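PDB 6ILS: ribokinase from Arabidopsis thaliana, which phosphorylates ribose at O-5 using ATP and magnesium, forming the ribose 5-phosphate that feeds nucleotide and amino-acid synthesis or the pentose phosphate pathway. Local coordinates for residues S244-A249 with F281-A286; S287-V292 with I296-D301. All blocks are in the same frame, centred on the assembly; numbering follows the deposited sequence.

Interaction 1 (S244-A249 with F281-A286). With ATP (adenosine-5'-triphosphate), chain E.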
ATOM      1  N   SER B 244      21.058 -25.367  17.311  1.00 20.24           N
ATOM      2  CA  SER B 244      19.769 -25.043  17.912  1.00 20.65           C
ATOM      3  C   SER B 244      19.560 -23.533  17.811  1.00 19.74           C
ATOM      4  O   SER B 244      20.474 -22.827  17.407  1.00 18.20           O
ATOM      5  CB  SER B 244      19.717 -25.516  19.366  1.00 28.42           C
ATOM      6  OG  SER B 244      20.772 -24.915  20.084  1.00 38.80           O
ATOM      7  N   ILE B 245      18.379 -23.027  18.148  1.00 19.79           N
ATOM      8  CA  ILE B 245      18.220 -21.578  18.141  1.00 21.94           C
ATOM      9  C   ILE B 245      19.124 -20.976  19.196  1.00 25.05           C
ATOM     10  O   ILE B 245      19.441 -21.634  20.192  1.00 23.29           O
ATOM     11  CB  ILE B 245      16.773 -21.109  18.424  1.00 26.16           C
ATOM     12  CG1 ILE B 245      16.291 -21.620  19.787  1.00 25.50           C
ATOM     13  CG2 ILE B 245      15.847 -21.501  17.305  1.00 27.22           C
ATOM     14  CD1 ILE B 245      15.060 -20.907  20.265  1.00 31.25           C
ATOM     15  N   ILE B 246      19.578 -19.756  18.947  1.00 21.29           N
ATOM     16  CA  ILE B 246      20.125 -18.905  19.994  1.00 24.98           C
ATOM     17  C   ILE B 246      18.910 -18.187  20.584  1.00 23.65           C
ATOM     18  O   ILE B 246      18.317 -17.337  19.935  1.00 24.58           O
ATOM     19  CB  ILE B 246      21.159 -17.907  19.451  1.00 22.73           C
ATOM     20  CG1 ILE B 246      22.273 -18.626  18.662  1.00 22.91           C
ATOM     21  CG2 ILE B 246      21.725 -17.059  20.569  1.00 21.00           C
ATOM     22  CD1 ILE B 246      23.070 -19.568  19.461  1.00 28.12           C
ATOM     23  N   PRO B 247      18.500 -18.557  21.802  1.00 28.50           N
ATOM     24  CA  PRO B 247      17.190 -18.065  22.237  1.00 27.92           C
ATOM     25  C   PRO B 247      17.144 -16.540  22.345  1.00 22.72           C
ATOM     26  O   PRO B 247      18.121 -15.926  22.765  1.00 28.86           O
ATOM     27  CB  PRO B 247      17.007 -18.731  23.606  1.00 34.41           C
ATOM     28  CG  PRO B 247      17.961 -19.899  23.597  1.00 32.85           C
ATOM     29  CD  PRO B 247      19.134 -19.429  22.807  1.00 30.42           C
ATOM     30  N   ALA B 248      16.038 -15.965  21.892  1.00 27.18           N
ATOM     31  CA  ALA B 248      15.810 -14.529  21.938  1.00 26.44           C
ATOM     32  C   ALA B 248      15.182 -14.183  23.279  1.00 32.26           C
ATOM     33  O   ALA B 248      14.392 -14.969  23.805  1.00 30.51           O
ATOM     34  CB  ALA B 248      14.907 -14.104  20.812  1.00 26.42           C
ATOM     35  N   ALA B 249      15.525 -13.023  23.835  1.00 26.19           N
ATOM     36  CA  ALA B 249      14.925 -12.609  25.106  1.00 30.32           C
ATOM     37  C   ALA B 249      13.403 -12.459  24.974  1.00 31.77           C
ATOM     38  O   ALA B 249      12.648 -12.939  25.824  1.00 35.94           O
ATOM     39  CB  ALA B 249      15.556 -11.313  25.596  1.00 28.68           C
ATOM     40  N   PHE B 281      26.660 -18.200  13.576  1.00 15.44           N
ATOM     41  CA  PHE B 281      26.545 -16.793  13.197  1.00 14.03           C
ATOM     42  C   PHE B 281      25.165 -16.484  12.639  1.00 16.29           C
ATOM     43  O   PHE B 281      24.536 -15.489  13.018  1.00 13.60           O
ATOM     44  CB  PHE B 281      27.650 -16.464  12.194  1.00 15.70           C
ATOM     45  CG  PHE B 281      27.714 -15.032  11.776  1.00 16.71           C
ATOM     46  CD1 PHE B 281      28.420 -14.099  12.543  1.00 16.80           C
ATOM     47  CD2 PHE B 281      27.110 -14.616  10.596  1.00 13.60           C
ATOM     48  CE1 PHE B 281      28.500 -12.769  12.144  1.00 21.10           C
ATOM     49  CE2 PHE B 281      27.182 -13.294  10.192  1.00 19.32           C
ATOM     50  CZ  PHE B 281      27.884 -12.356  10.978  1.00 21.09           C
ATOM     51  N   ALA B 282      24.669 -17.354  11.762  1.00 13.77           N
ATOM     52  CA  ALA B 282      23.311 -17.218  11.232  1.00 14.00           C
ATOM     53  C   ALA B 282      22.249 -17.289  12.324  1.00 14.48           C
ATOM     54  O   ALA B 282      21.299 -16.501  12.337  1.00 11.11           O
ATOM     55  CB  ALA B 282      23.041 -18.319  10.142  1.00 13.18           C
ATOM     56  N   ALA B 283      22.409 -18.233  13.255  1.00 10.66           N
ATOM     57  CA  ALA B 283      21.446 -18.385  14.344  1.00 14.64           C
ATOM     58  C   ALA B 283      21.412 -17.145  15.227  1.00 14.57           C
ATOM     59  O   ALA B 283      20.345 -16.709  15.655  1.00 15.90           O
ATOM     60  CB  ALA B 283      21.783 -19.616  15.162  1.00 14.58           C
ATOM     61  N   ALA B 284      22.581 -16.580  15.496  1.00 13.25           N
ATOM     62  CA  ALA B 284      22.667 -15.371  16.315  1.00 14.51           C
ATOM     63  C   ALA B 284      21.994 -14.211  15.608  1.00 16.32           C
ATOM     64  O   ALA B 284      21.264 -13.439  16.226  1.00 14.90           O
ATOM     65  CB  ALA B 284      24.130 -15.038  16.624  1.00 13.61           C
ATOM     66  N   ALA B 285      22.191 -14.105  14.297  1.00 13.39           N
ATOM     67  CA  ALA B 285      21.627 -12.956  13.587  1.00 13.97           C
ATOM     68  C   ALA B 285      20.115 -13.070  13.532  1.00 14.12           C
ATOM     69  O   ALA B 285      19.418 -12.081  13.739  1.00 13.82           O
ATOM     70  CB  ALA B 285      22.215 -12.832  12.186  1.00 14.68           C
ATOM     71  N   ALA B 286      19.595 -14.273  13.276  1.00 13.21           N
ATOM     72  CA  ALA B 286      18.143 -14.482  13.281  1.00 15.32           C
ATOM     73  C   ALA B 286      17.540 -14.230  14.679  1.00 17.70           C
ATOM     74  O   ALA B 286      16.432 -13.728  14.799  1.00 17.02           O
ATOM     75  CB  ALA B 286      17.795 -15.901  12.811  1.00 14.81           C
TER
HETATM   76  PG  ATP E 401      11.580 -19.331   7.187  1.00 43.93           P
HETATM   77  O1G ATP E 401      12.354 -19.563   5.941  1.00 40.11           O
HETATM   78  O2G ATP E 401      11.329 -17.845   7.394  1.00 44.89           O
HETATM   79  O3G ATP E 401      10.238 -19.994   7.125  1.00 47.42           O
HETATM   80  PB  ATP E 401      11.838 -20.729   9.613  1.00 43.00           P
HETATM   81  O1B ATP E 401      12.933 -21.147  10.495  1.00 35.53           O
HETATM   82  O2B ATP E 401      11.138 -21.940   9.199  1.00 42.99           O
HETATM   83  O3B ATP E 401      12.454 -19.963   8.374  1.00 42.07           O
HETATM   84  PA  ATP E 401      10.712 -18.979  11.644  1.00 48.85           P
HETATM   85  O1A ATP E 401      10.125 -19.882  12.723  1.00 43.66           O
HETATM   86  O2A ATP E 401       9.878 -17.731  11.511  1.00 39.60           O
HETATM   87  O3A ATP E 401      10.731 -19.747  10.258  1.00 58.03           O
HETATM   88  O5' ATP E 401      12.162 -18.561  12.063  1.00 39.85           O
HETATM   89  C5' ATP E 401      12.972 -17.811  11.179  1.00 38.15           C
HETATM   90  C4' ATP E 401      14.433 -17.763  11.796  1.00 33.86           C
HETATM   91  O4' ATP E 401      14.360 -17.183  13.225  1.00 33.02           O
HETATM   92  C3' ATP E 401      14.873 -18.943  11.912  1.00 33.85           C
HETATM   93  O3' ATP E 401      16.286 -18.974  11.637  1.00 26.51           O
HETATM   94  C2' ATP E 401      14.636 -19.394  13.491  1.00 31.28           C
HETATM   95  O2' ATP E 401      15.596 -20.449  13.783  1.00 29.98           O
HETATM   96  C1' ATP E 401      14.775 -18.334  14.176  1.00 31.39           C
HETATM   97  N9  ATP E 401      13.787 -18.295  15.271  1.00 32.53           N
HETATM   98  C8  ATP E 401      12.452 -18.514  15.459  1.00 33.53           C
HETATM   99  N7  ATP E 401      12.181 -18.296  16.774  1.00 35.44           N
HETATM  100  C5  ATP E 401      13.350 -17.932  17.396  1.00 32.19           C
HETATM  101  C6  ATP E 401      13.634 -17.601  18.719  1.00 35.38           C
HETATM  102  N6  ATP E 401      12.726 -17.556  19.832  1.00 36.58           N
HETATM  103  N1  ATP E 401      14.882 -17.287  19.064  1.00 29.28           N
HETATM  104  C2  ATP E 401      15.885 -17.273  18.117  1.00 26.86           C
HETATM  105  N3  ATP E 401      15.622 -17.590  16.824  1.00 22.87           N
HETATM  106  C4  ATP E 401      14.342 -17.925  16.469  1.00 31.00           C
HETATM  107  O   HOH W   1      18.385 -18.456  16.420  1.00 17.52           O

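Interaction 2 (S287-V292 with I296-D301). With NA (sodium ion), chain G; ATP (adenosine-5'-triphosphate), chain E.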
ATOM      1  N   SER B 287      18.268 -14.616  15.722  1.00 13.27           N
ATOM      2  CA  SER B 287      17.829 -14.355  17.113  1.00 18.61           C
ATOM      3  C   SER B 287      17.579 -12.872  17.356  1.00 19.43           C
ATOM      4  O   SER B 287      16.555 -12.475  17.932  1.00 20.69           O
ATOM      5  CB  SER B 287      18.879 -14.851  18.109  1.00 18.94           C
ATOM      6  OG  SER B 287      18.356 -14.825  19.429  1.00 23.08           O
ATOM      7  N   LEU B 288      18.529 -12.052  16.931  1.00 16.95           N
ATOM      8  CA  LEU B 288      18.384 -10.605  17.102  1.00 19.52           C
ATOM      9  C   LEU B 288      17.228 -10.039  16.274  1.00 24.60           C
ATOM     10  O   LEU B 288      16.474  -9.170  16.747  1.00 22.15           O
ATOM     11  CB  LEU B 288      19.682  -9.906  16.748  1.00 16.64           C
ATOM     12  CG  LEU B 288      20.823 -10.249  17.705  1.00 16.71           C
ATOM     13  CD1 LEU B 288      22.138  -9.673  17.213  1.00 16.09           C
ATOM     14  CD2 LEU B 288      20.504  -9.746  19.123  1.00 19.89           C
ATOM     15  N   CYS B 289      17.100 -10.537  15.046  1.00 18.34           N
ATOM     16  CA  CYS B 289      16.032 -10.122  14.134  1.00 20.01           C
ATOM     17  C   CYS B 289      14.632 -10.271  14.734  1.00 22.98           C
ATOM     18  O   CYS B 289      13.774  -9.422  14.513  1.00 25.11           O
ATOM     19  CB  CYS B 289      16.119 -10.923  12.824  1.00 25.49           C
ATOM     20  SG  CYS B 289      14.778 -10.607  11.643  1.00 31.67           S
ATOM     21  N   VAL B 290      14.384 -11.348  15.469  1.00 20.34           N
ATOM     22  CA  VAL B 290      13.027 -11.605  15.927  1.00 24.58           C
ATOM     23  C   VAL B 290      12.664 -10.724  17.117  1.00 29.31           C
ATOM     24  O   VAL B 290      11.522 -10.737  17.562  1.00 27.40           O
ATOM     25  CB  VAL B 290      12.795 -13.093  16.315  1.00 21.58           C
ATOM     26  CG1 VAL B 290      13.129 -14.028  15.127  1.00 20.91           C
ATOM     27  CG2 VAL B 290      13.589 -13.488  17.552  1.00 20.69           C
ATOM     28  N   GLN B 291      13.628  -9.955  17.621  1.00 26.30           N
ATOM     29  CA  GLN B 291      13.365  -9.145  18.808  1.00 29.86           C
ATOM     30  C   GLN B 291      12.986  -7.702  18.475  1.00 34.53           C
ATOM     31  O   GLN B 291      12.800  -6.882  19.374  1.00 37.74           O
ATOM     32  CB  GLN B 291      14.577  -9.196  19.734  1.00 29.29           C
ATOM     33  CG  GLN B 291      14.973 -10.635  20.065  1.00 26.74           C
ATOM     34  CD  GLN B 291      16.048 -10.743  21.110  1.00 29.73           C
ATOM     35  OE1 GLN B 291      15.930 -10.175  22.194  1.00 32.67           O
ATOM     36  NE2 GLN B 291      17.112 -11.477  20.795  1.00 22.93           N
ATOM     37  N   VAL B 292      12.834  -7.405  17.188  1.00 31.84           N
ATOM     38  CA  VAL B 292      12.479  -6.063  16.723  1.00 33.94           C
ATOM     39  C   VAL B 292      11.413  -6.153  15.625  1.00 36.40           C
ATOM     40  O   VAL B 292      11.441  -7.064  14.798  1.00 32.26           O
ATOM     41  CB  VAL B 292      13.727  -5.302  16.205  1.00 32.11           C
ATOM     42  CG1 VAL B 292      13.339  -4.025  15.447  1.00 30.66           C
ATOM     43  CG2 VAL B 292      14.672  -4.987  17.351  1.00 32.74           C
ATOM     44  N   ILE B 296      13.424  -5.235   7.402  1.00 32.61           N
ATOM     45  CA  ILE B 296      14.656  -4.481   7.239  1.00 28.89           C
ATOM     46  C   ILE B 296      15.030  -3.617   8.473  1.00 33.40           C
ATOM     47  O   ILE B 296      16.210  -3.563   8.834  1.00 33.88           O
ATOM     48  CB  ILE B 296      14.577  -3.654   5.941  1.00 28.88           C
ATOM     49  CG1 ILE B 296      14.554  -4.633   4.755  1.00 23.67           C
ATOM     50  CG2 ILE B 296      15.740  -2.675   5.835  1.00 30.67           C
ATOM     51  CD1 ILE B 296      14.675  -4.002   3.348  1.00 24.29           C
ATOM     52  N   PRO B 297      14.048  -2.988   9.158  1.00 36.49           N
ATOM     53  CA  PRO B 297      14.390  -2.308  10.417  1.00 37.02           C
ATOM     54  C   PRO B 297      14.988  -3.199  11.508  1.00 33.76           C
ATOM     55  O   PRO B 297      15.705  -2.691  12.360  1.00 36.26           O
ATOM     56  CB  PRO B 297      13.038  -1.758  10.893  1.00 36.47           C
ATOM     57  CG  PRO B 297      12.260  -1.576   9.663  1.00 36.78           C
ATOM     58  CD  PRO B 297      12.668  -2.670   8.734  1.00 36.49           C
ATOM     59  N   SER B 298      14.706  -4.500  11.483  1.00 36.71           N
ATOM     60  CA  SER B 298      15.163  -5.398  12.540  1.00 31.08           C
ATOM     61  C   SER B 298      16.538  -6.021  12.276  1.00 26.41           C
ATOM     62  O   SER B 298      17.060  -6.752  13.120  1.00 31.97           O
ATOM     63  CB  SER B 298      14.156  -6.535  12.752  1.00 30.77           C
ATOM     64  OG  SER B 298      14.186  -7.419  11.641  1.00 31.93           O
ATOM     65  N   MET B 299      17.102  -5.769  11.106  1.00 26.16           N
ATOM     66  CA  MET B 299      18.396  -6.403  10.776  1.00 26.56           C
ATOM     67  C   MET B 299      19.487  -5.934  11.733  1.00 23.64           C
ATOM     68  O   MET B 299      19.647  -4.759  11.902  1.00 23.35           O
ATOM     69  CB  MET B 299      18.834  -6.169   9.341  1.00 26.13           C
ATOM     70  CG  MET B 299      19.221  -7.459   8.686  1.00 35.62           C
ATOM     71  SD  MET B 299      17.730  -8.299   8.223  1.00 35.31           S
ATOM     72  CE  MET B 299      17.097  -7.031   7.155  1.00 23.50           C
ATOM     73  N   PRO B 300      20.267  -6.848  12.327  1.00 21.98           N
ATOM     74  CA  PRO B 300      21.282  -6.452  13.266  1.00 19.34           C
ATOM     75  C   PRO B 300      22.618  -6.057  12.635  1.00 24.72           C
ATOM     76  O   PRO B 300      22.934  -6.488  11.606  1.00 20.79           O
ATOM     77  CB  PRO B 300      21.466  -7.737  14.066  1.00 19.79           C
ATOM     78  CG  PRO B 300      21.271  -8.809  13.048  1.00 19.94           C
ATOM     79  CD  PRO B 300      20.174  -8.285  12.162  1.00 20.27           C
ATOM     80  N   ASP B 301      23.381  -5.237  13.345  1.00 25.20           N
ATOM     81  CA  ASP B 301      24.741  -4.910  12.864  1.00 21.80           C
ATOM     82  C   ASP B 301      25.685  -6.049  13.248  1.00 21.20           C
ATOM     83  O   ASP B 301      25.380  -6.775  14.147  1.00 19.91           O
ATOM     84  CB  ASP B 301      25.233  -3.544  13.341  1.00 29.35           C
ATOM     85  CG  ASP B 301      25.462  -3.438  14.830  1.00 33.61           C
ATOM     86  OD1 ASP B 301      25.389  -4.453  15.518  1.00 32.65           O
ATOM     87  OD2 ASP B 301      25.696  -2.325  15.273  1.00 41.84           O
TER
HETATM   88 NA    NA G 403      11.789  -8.897  12.799  1.00 24.37          NA
HETATM   89  PG  ATP E 401      11.580 -19.331   7.187  1.00 43.93           P
HETATM   90  O1G ATP E 401      12.354 -19.563   5.941  1.00 40.11           O
HETATM   91  O2G ATP E 401      11.329 -17.845   7.394  1.00 44.89           O
HETATM   92  O3G ATP E 401      10.238 -19.994   7.125  1.00 47.42           O
HETATM   93  PB  ATP E 401      11.838 -20.729   9.613  1.00 43.00           P
HETATM   94  O1B ATP E 401      12.933 -21.147  10.495  1.00 35.53           O
HETATM   95  O2B ATP E 401      11.138 -21.940   9.199  1.00 42.99           O
HETATM   96  O3B ATP E 401      12.454 -19.963   8.374  1.00 42.07           O
HETATM   97  PA  ATP E 401      10.712 -18.979  11.644  1.00 48.85           P
HETATM   98  O1A ATP E 401      10.125 -19.882  12.723  1.00 43.66           O
HETATM   99  O2A ATP E 401       9.878 -17.731  11.511  1.00 39.60           O
HETATM  100  O3A ATP E 401      10.731 -19.747  10.258  1.00 58.03           O
HETATM  101  O5' ATP E 401      12.162 -18.561  12.063  1.00 39.85           O
HETATM  102  C5' ATP E 401      12.972 -17.811  11.179  1.00 38.15           C
HETATM  103  C4' ATP E 401      14.433 -17.763  11.796  1.00 33.86           C
HETATM  104  O4' ATP E 401      14.360 -17.183  13.225  1.00 33.02           O
HETATM  105  C3' ATP E 401      14.873 -18.943  11.912  1.00 33.85           C
HETATM  106  O3' ATP E 401      16.286 -18.974  11.637  1.00 26.51           O
HETATM  107  C2' ATP E 401      14.636 -19.394  13.491  1.00 31.28           C
HETATM  108  O2' ATP E 401      15.596 -20.449  13.783  1.00 29.98           O
HETATM  109  C1' ATP E 401      14.775 -18.334  14.176  1.00 31.39           C
HETATM  110  N9  ATP E 401      13.787 -18.295  15.271  1.00 32.53           N
HETATM  111  C8  ATP E 401      12.452 -18.514  15.459  1.00 33.53           C
HETATM  112  N7  ATP E 401      12.181 -18.296  16.774  1.00 35.44           N
HETATM  113  C5  ATP E 401      13.350 -17.932  17.396  1.00 32.19           C
HETATM  114  C6  ATP E 401      13.634 -17.601  18.719  1.00 35.38           C
HETATM  115  N6  ATP E 401      12.726 -17.556  19.832  1.00 36.58           N
HETATM  116  N1  ATP E 401      14.882 -17.287  19.064  1.00 29.28           N
HETATM  117  C2  ATP E 401      15.885 -17.273  18.117  1.00 26.86           C
HETATM  118  N3  ATP E 401      15.622 -17.590  16.824  1.00 22.87           N
HETATM  119  C4  ATP E 401      14.342 -17.925  16.469  1.00 31.00           C
HETATM  120  O   HOH W   2      17.863  -6.302  15.513  1.00 37.02           O

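Interaction 1 (S244-A249 with F281-A286)
This is a small apolar loop-on-helix contact, I246 against A283, at the adenine pocket of the ribokinase (PfkB) fold. Residues 244-249 follow the edge strand 241-243 of the large sheet, and 281-286 are the alanine-rich middle of helix 275-289. I246 carries the packing. Its CG1 lies beside the backbone N (chi1 -54°), which brings it within 3.7 Å of A283 CB, and the same atom is 3.8 Å from A284 N, so the branch rests directly on the helix backbone. L309 and S312 of helix 302-312 close in around A284 and I246. A water adds a polar link: it accepts from I246 N at 3.1 Å and donates to A283 O at 2.7 Å, giving the loop amide a partner without any direct hydrogen bond between the two segments. The nucleotide sits next to this joint. I245 turns from the helix and lays its chain over one face of the adenine, CD1 being 3.8 Å from ATP N1, while the methyl of A248 approaches from the other side, at the N1 edge. An alanine in place of I245 would probably leave that face of the base poorly covered and let the adenine shift in its pocket. A286, one turn along from A282, offers its methyl to the ribose of ATP, with CB 3.6 Å from ATP O3'. Recognition of the base by the loop backbone is modest: A248 N gives ATP N1 a weak, bent hydrogen bond (131°), and I246 O comes to 3.0 Å from ATP C2.

Interaction 2 (S287-V292 with I296-D301)
V292 and S298 pack closely where the chain doubles back after helix 275-289, their CB atoms 3.7 Å apart, with V292 CG1 set against S298 CA as well. The tight, buried part is at S298 and C289, with S298 lying between the V292 side chain and a sodium ion. The S298 hydroxyl, held between the backbone N and the carbonyl carbon (chi1 70°), turns toward the loop before it, where A295 O is its strongest partner and G294 O a second acceptor close by; C289 SG lies 3.2 Å from S298 OG. A type I turn from C289 to V292 brings two carbonyls to the ion, C289 O and V292 O each at 2.7 Å, and D253, T255 and G294 complete the site with their own backbone oxygens. Behind it, the C289 side chain is backed by A257 and T260 of helix 257-270. The solvent side is the outer face of V292 and the partly exposed L288. There L288 meets the buried P300 through CD1 and CB, the methyl 3.8 Å from P300 CB, and the two side chains cross at a slant beside helix 302-312, whose N-cap is D301. Between L288 and V292 a water spans the backbones, donating to S298 O at 2.6 Å and only weakly to L288 O. The ion is thus ringed by neutral backbone oxygens, with S298 OG a further neighbour 3.0 Å from it. Such a carbonyl cage suits a monovalent cation, consistent with the potassium site predicted here for C289, V292 and S298, which the sodium of this crystal would then occupy.

How the interactions relate
Interactions 1 and 2 follow one another along helix 275-289, with centres 11 Å apart, and the ATP bridges them. The loop 244-249 is tied to the helix end by a probable hydrogen bond between I246 O and S287 OG, 2.6 Å long, while A248 CB packs on Q291 NE2 at 3.4 Å. To the base pocket begun by interaction 1, interaction 2 adds S287 at the C2 edge and V290 over the face away from I245. It also places C289 O and V292 O on the sodium. The bound ribose is about 9 Å from the C289 side chain. The helix and the turn after it thus run from the adenine to the cation site, with the sugar farther on.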